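Local coordinates for protein salicylaldehyde dehydrogenase NahF (PDB 4JZ6) that probably catalyses the NAD(+)-dependent oxidation of salicylaldehyde to salicylate, a step in the bacterial breakdown of naphthalene, at residues Arg39-Pro42 with Val47-Glu50; Val330-Leu335 with Ile341-Ser346. All coordinates share one frame; numbering follows the deposited sequence.

Contact 1 of 2, residues Arg39-Pro42 with Val47-Glu50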
loop_
_atom_site.group_PDB
_atom_site.type_symbol
_atom_site.label_atom_id
_atom_site.label_comp_id
_atom_site.label_asym_id
_atom_site.label_seq_id
_atom_site.Cartn_x
_atom_site.Cartn_y
_atom_site.Cartn_z
ATOM N N ARG A 39 6.420 18.713 -28.582
ATOM C CA ARG A 39 7.017 19.341 -27.418
ATOM C C ARG A 39 7.765 20.563 -27.929
ATOM O O ARG A 39 8.870 20.445 -28.463
ATOM C CB ARG A 39 7.968 18.374 -26.709
ATOM C CG ARG A 39 8.869 19.008 -25.656
ATOM C CD ARG A 39 8.087 19.841 -24.653
ATOM N NE ARG A 39 8.925 20.335 -23.561
ATOM C CZ ARG A 39 8.628 21.402 -22.820
ATOM N NH1 ARG A 39 7.519 22.089 -23.058
ATOM N NH2 ARG A 39 9.439 21.789 -21.844
ATOM N N LYS A 40 7.145 21.733 -27.808
ATOM C CA LYS A 40 7.800 22.968 -28.211
ATOM C C LYS A 40 8.616 23.496 -27.038
ATOM O O LYS A 40 8.264 23.274 -25.879
ATOM C CB LYS A 40 6.778 24.022 -28.644
ATOM C CG LYS A 40 5.869 23.620 -29.798
ATOM C CD LYS A 40 4.772 24.662 -29.979
ATOM C CE LYS A 40 3.710 24.218 -30.975
ATOM N NZ LYS A 40 2.512 25.114 -30.931
ATOM N N HIS A 41 9.710 24.183 -27.345
ATOM C CA HIS A 41 10.512 24.842 -26.326
ATOM C C HIS A 41 9.655 25.890 -25.625
ATOM O O HIS A 41 8.966 26.675 -26.283
ATOM C CB HIS A 41 11.732 25.496 -26.971
ATOM C CG HIS A 41 12.724 26.042 -25.992
ATOM N ND1 HIS A 41 12.686 27.343 -25.542
ATOM C CD2 HIS A 41 13.788 25.463 -25.387
ATOM C CE1 HIS A 41 13.686 27.545 -24.701
ATOM N NE2 HIS A 41 14.368 26.420 -24.589
ATOM N N PRO A 42 9.684 25.901 -24.285
ATOM C CA PRO A 42 8.804 26.775 -23.502
ATOM C C PRO A 42 9.057 28.281 -23.673
ATOM O O PRO A 42 8.168 29.064 -23.344
ATOM C CB PRO A 42 9.058 26.330 -22.058
ATOM C CG PRO A 42 10.392 25.692 -22.087
ATOM C CD PRO A 42 10.515 25.043 -23.425
ATOM N N VAL A 47 9.868 23.772 -32.224
ATOM C CA VAL A 47 9.548 22.359 -32.030
ATOM C C VAL A 47 10.791 21.548 -31.667
ATOM O O VAL A 47 11.730 21.461 -32.453
ATOM C CB VAL A 47 8.912 21.744 -33.296
ATOM C CG1 VAL A 47 8.604 20.259 -33.080
ATOM C CG2 VAL A 47 7.658 22.511 -33.686
ATOM N N MET A 48 10.794 20.954 -30.480
ATOM C CA MET A 48 11.914 20.121 -30.064
ATOM C C MET A 48 11.699 18.657 -30.460
ATOM O O MET A 48 12.611 18.005 -30.980
ATOM C CB MET A 48 12.163 20.241 -28.552
ATOM C CG MET A 48 12.655 21.611 -28.079
ATOM S SD MET A 48 13.976 22.294 -29.109
ATOM C CE MET A 48 14.567 23.647 -28.101
ATOM N N THR A 49 10.491 18.149 -30.215
ATOM C CA THR A 49 10.165 16.754 -30.513
ATOM C C THR A 49 8.730 16.594 -31.020
ATOM O O THR A 49 7.802 17.213 -30.494
ATOM C CB THR A 49 10.347 15.861 -29.268
ATOM O OG1 THR A 49 11.620 16.127 -28.670
ATOM C CG2 THR A 49 10.254 14.383 -29.633
ATOM N N GLU A 50 8.559 15.773 -32.053
ATOM C CA GLU A 50 7.233 15.384 -32.518
ATOM C C GLU A 50 7.034 13.909 -32.175
ATOM O O GLU A 50 7.822 13.060 -32.588
ATOM C CB GLU A 50 7.095 15.620 -34.024
ATOM C CG GLU A 50 5.712 15.330 -34.585
ATOM C CD GLU A 50 5.621 15.566 -36.092
ATOM O OE1 GLU A 50 6.636 15.966 -36.707
ATOM O OE2 GLU A 50 4.530 15.352 -36.669
#
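Arg-39 meets both Met-48 and Thr-49 through its backbone. Arg-39 N donates to Thr-49 O over 2.8 Å. Its own carbonyl oxygen takes two donors: Met-48 N lies 2.8 Å from Arg-39 O, while the bond from Thr-49 N to the same oxygen is weak at 3.3 Å. This doubly used oxygen is the close-packed centre of the contact, and Met-48 CB presses to 3.3 Å of Arg-39 O.

Beyond it, Met-48 bends at chi2 (-46°) and runs alongside His-41, both side chains pointing the same way. Met-48 CE reaches the imidazole obliquely, 3.4 Å from His-41 CD2, and also touches His-41 CB; the ring itself is held through ND1 by the backbone N of Ser-44. On the buried face carrying Arg-39 and Thr-49, the two side chains barely meet: the guanidinium leads away to the carbonyl oxygens of Val-345 and Glu-106, and Thr-49 OG1 bonds to the carboxylate of Glu-106.

The other face is much looser. Lys-40 CG comes no nearer than 4.4 Å to Val-47 CG2, and the extended lysine chain carries its amine out to the exposed side. Strand 47-52 is flanked on its far edge by strand 18-24, leaving 36-40 as an outermost strand of this small mixed sheet within the chain. With Met-48 and Thr-49 both set against one residue, the register slips by one, as defines a classic beta bulge in an antiparallel hairpin.

Contact 2 of 2, residues Val330-Leu335 with Ile341-Ser346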
loop_
_atom_site.group_PDB
_atom_site.type_symbol
_atom_site.label_atom_id
_atom_site.label_comp_id
_atom_site.label_asym_id
_atom_site.label_seq_id
_atom_site.Cartn_x
_atom_site.Cartn_y
_atom_site.Cartn_z
ATOM N N VAL A 330 22.315 32.128 -14.923
ATOM C CA VAL A 330 21.019 31.888 -15.555
ATOM C C VAL A 330 21.204 31.779 -17.064
ATOM O O VAL A 330 21.986 32.526 -17.654
ATOM C CB VAL A 330 20.018 33.019 -15.254
ATOM C CG1 VAL A 330 18.627 32.629 -15.715
ATOM C CG2 VAL A 330 20.013 33.351 -13.771
ATOM N N GLY A 331 20.495 30.845 -17.689
ATOM C CA GLY A 331 20.578 30.692 -19.129
ATOM C C GLY A 331 19.902 29.445 -19.659
ATOM O O GLY A 331 19.203 28.752 -18.922
ATOM N N ASP A 332 20.109 29.157 -20.941
ATOM C CA ASP A 332 19.491 27.994 -21.565
ATOM C C ASP A 332 20.541 26.945 -21.920
ATOM O O ASP A 332 21.347 27.159 -22.828
ATOM C CB ASP A 332 18.713 28.408 -22.814
ATOM C CG ASP A 332 17.766 27.324 -23.304
ATOM O OD1 ASP A 332 18.009 26.132 -23.000
ATOM O OD2 ASP A 332 16.777 27.667 -23.992
ATOM N N PRO A 333 20.523 25.800 -21.212
ATOM C CA PRO A 333 21.506 24.730 -21.423
ATOM C C PRO A 333 21.567 24.200 -22.856
ATOM O O PRO A 333 22.617 23.690 -23.252
ATOM C CB PRO A 333 21.058 23.624 -20.452
ATOM C CG PRO A 333 19.686 24.002 -19.993
ATOM C CD PRO A 333 19.614 25.496 -20.092
ATOM N N CYS A 334 20.488 24.322 -23.626
ATOM C CA CYS A 334 20.531 23.890 -25.022
ATOM C C CYS A 334 21.270 24.905 -25.901
ATOM O O CYS A 334 21.627 24.607 -27.044
ATOM C CB CYS A 334 19.126 23.591 -25.568
ATOM S SG CYS A 334 18.130 25.035 -26.044
ATOM N N LEU A 335 21.507 26.098 -25.356
ATOM C CA LEU A 335 22.223 27.152 -26.077
ATOM C C LEU A 335 23.630 27.389 -25.528
ATOM O O LEU A 335 24.544 27.732 -26.275
ATOM C CB LEU A 335 21.440 28.468 -26.033
ATOM C CG LEU A 335 20.361 28.750 -27.081
ATOM C CD1 LEU A 335 20.295 27.657 -28.147
ATOM C CD2 LEU A 335 19.013 28.929 -26.404
ATOM N N ILE A 341 20.549 27.888 -13.403
ATOM C CA ILE A 341 19.116 28.124 -13.522
ATOM C C ILE A 341 18.680 28.107 -14.988
ATOM O O ILE A 341 18.714 29.133 -15.671
ATOM C CB ILE A 341 18.707 29.477 -12.890
ATOM C CG1 ILE A 341 19.440 29.706 -11.565
ATOM C CG2 ILE A 341 17.193 29.545 -12.704
ATOM C CD1 ILE A 341 18.983 28.814 -10.450
ATOM N N GLY A 342 18.279 26.938 -15.472
ATOM C CA GLY A 342 17.750 26.819 -16.817
ATOM C C GLY A 342 16.317 27.304 -16.895
ATOM O O GLY A 342 15.762 27.772 -15.904
ATOM N N PRO A 343 15.708 27.221 -18.085
ATOM C CA PRO A 343 14.296 27.603 -18.176
ATOM C C PRO A 343 13.405 26.557 -17.523
ATOM O O PRO A 343 13.777 25.388 -17.460
ATOM C CB PRO A 343 14.044 27.659 -19.686
ATOM C CG PRO A 343 15.086 26.762 -20.279
ATOM C CD PRO A 343 16.293 26.929 -19.405
ATOM N N MET A 344 12.246 26.977 -17.030
ATOM C CA MET A 344 11.268 26.041 -16.492
ATOM C C MET A 344 10.605 25.282 -17.628
ATOM O O MET A 344 10.875 25.549 -18.794
ATOM C CB MET A 344 10.241 26.767 -15.627
ATOM C CG MET A 344 10.860 27.359 -14.381
ATOM S SD MET A 344 9.715 28.229 -13.304
ATOM C CE MET A 344 9.184 29.563 -14.376
ATOM N N VAL A 345 9.738 24.333 -17.291
ATOM C CA VAL A 345 9.251 23.364 -18.272
ATOM C C VAL A 345 8.183 23.911 -19.216
ATOM O O VAL A 345 8.098 23.496 -20.373
ATOM C CB VAL A 345 8.728 22.070 -17.584
ATOM C CG1 VAL A 345 7.442 22.344 -16.818
ATOM C CG2 VAL A 345 8.506 20.965 -18.601
ATOM N N SER A 346 7.380 24.850 -18.730
ATOM C CA SER A 346 6.196 25.279 -19.461
ATOM C C SER A 346 5.974 26.776 -19.323
ATOM O O SER A 346 6.271 27.352 -18.277
ATOM C CB SER A 346 4.972 24.522 -18.937
ATOM O OG SER A 346 3.772 24.954 -19.557
#
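With CG1 of Val-330 anti to the backbone N (chi1 -170°), one methyl is brought to the oxygen end of the Ile-341 carbonyl, Val-330 CG1 standing 3.5 Å from Ile-341 O. The other, Val-330 CG2, is thereby turned to the side chain of Ile-341, which it crosses obliquely with 4.2 Å to Ile-341 CB. Asp-332 has the same kind of first torsion (chi1 -165°), which sets its carboxylate across Pro-343 at about a right angle, OD1 and CG of the aspartate lying near the CG corner of the proline ring.

Between these side chains the two loop segments are joined by their backbones. Gly-331 N gives a straight hydrogen bond of 3.2 Å to Ile-341 O. In return, Gly-342 CA directs a C-H at Gly-331 O, 3.2 Å away and almost linear at 170°. Gly-331 O is touched besides by Pro-343 CD at 3.5 Å. The proline rings of Pro-333 and Pro-343 meet through their CD atoms, 3.7 Å apart.

Asp-332 also orders its own segment. Cys-334 N donates to Asp-332 OD1 over 3.1 Å, closing an Asx turn, and this probably helps to set the carboxylate against Pro-343. Ile-341 itself lies buried against Pro-400.

Between the two segments one N-H...O bond is joined by C-H...O contacts and proline packing; a backbone bond of Ile-341 with Ser-329 adds to the closure of this loop between helices 311-327 and 349-362. The chemistry implies a join made chiefly by shape: the polar link across is the Gly-331 to Ile-341 bond, while the Asp-332 carboxylate, probably ionised, packs on Pro-343 and spends its hydrogen bonds on its own turn and on His-41.

In the fold
Contact 1 closes before contact 2 opens along the chain, and their centres lie about 14 Å apart, on the same side of the chain's centre. The hairpin end reaches across to the loop at several points. Arg-39 NH2 stands 2.6 Å from Val-345 O, a probable hydrogen bond, and Pro-42 CG packs 3.3 Å from Met-344 O. A weak hydrogen bond from His-41 NE2 to Asp-332 OD2 adds a further tie. Both contacts lie away from the two salicylaldehyde pockets; one indirect tie runs through Val-345, which touches Trp-165, next in sequence to pocket residue Asn-166, and bonds weakly to Gln-299, next to Ile-300.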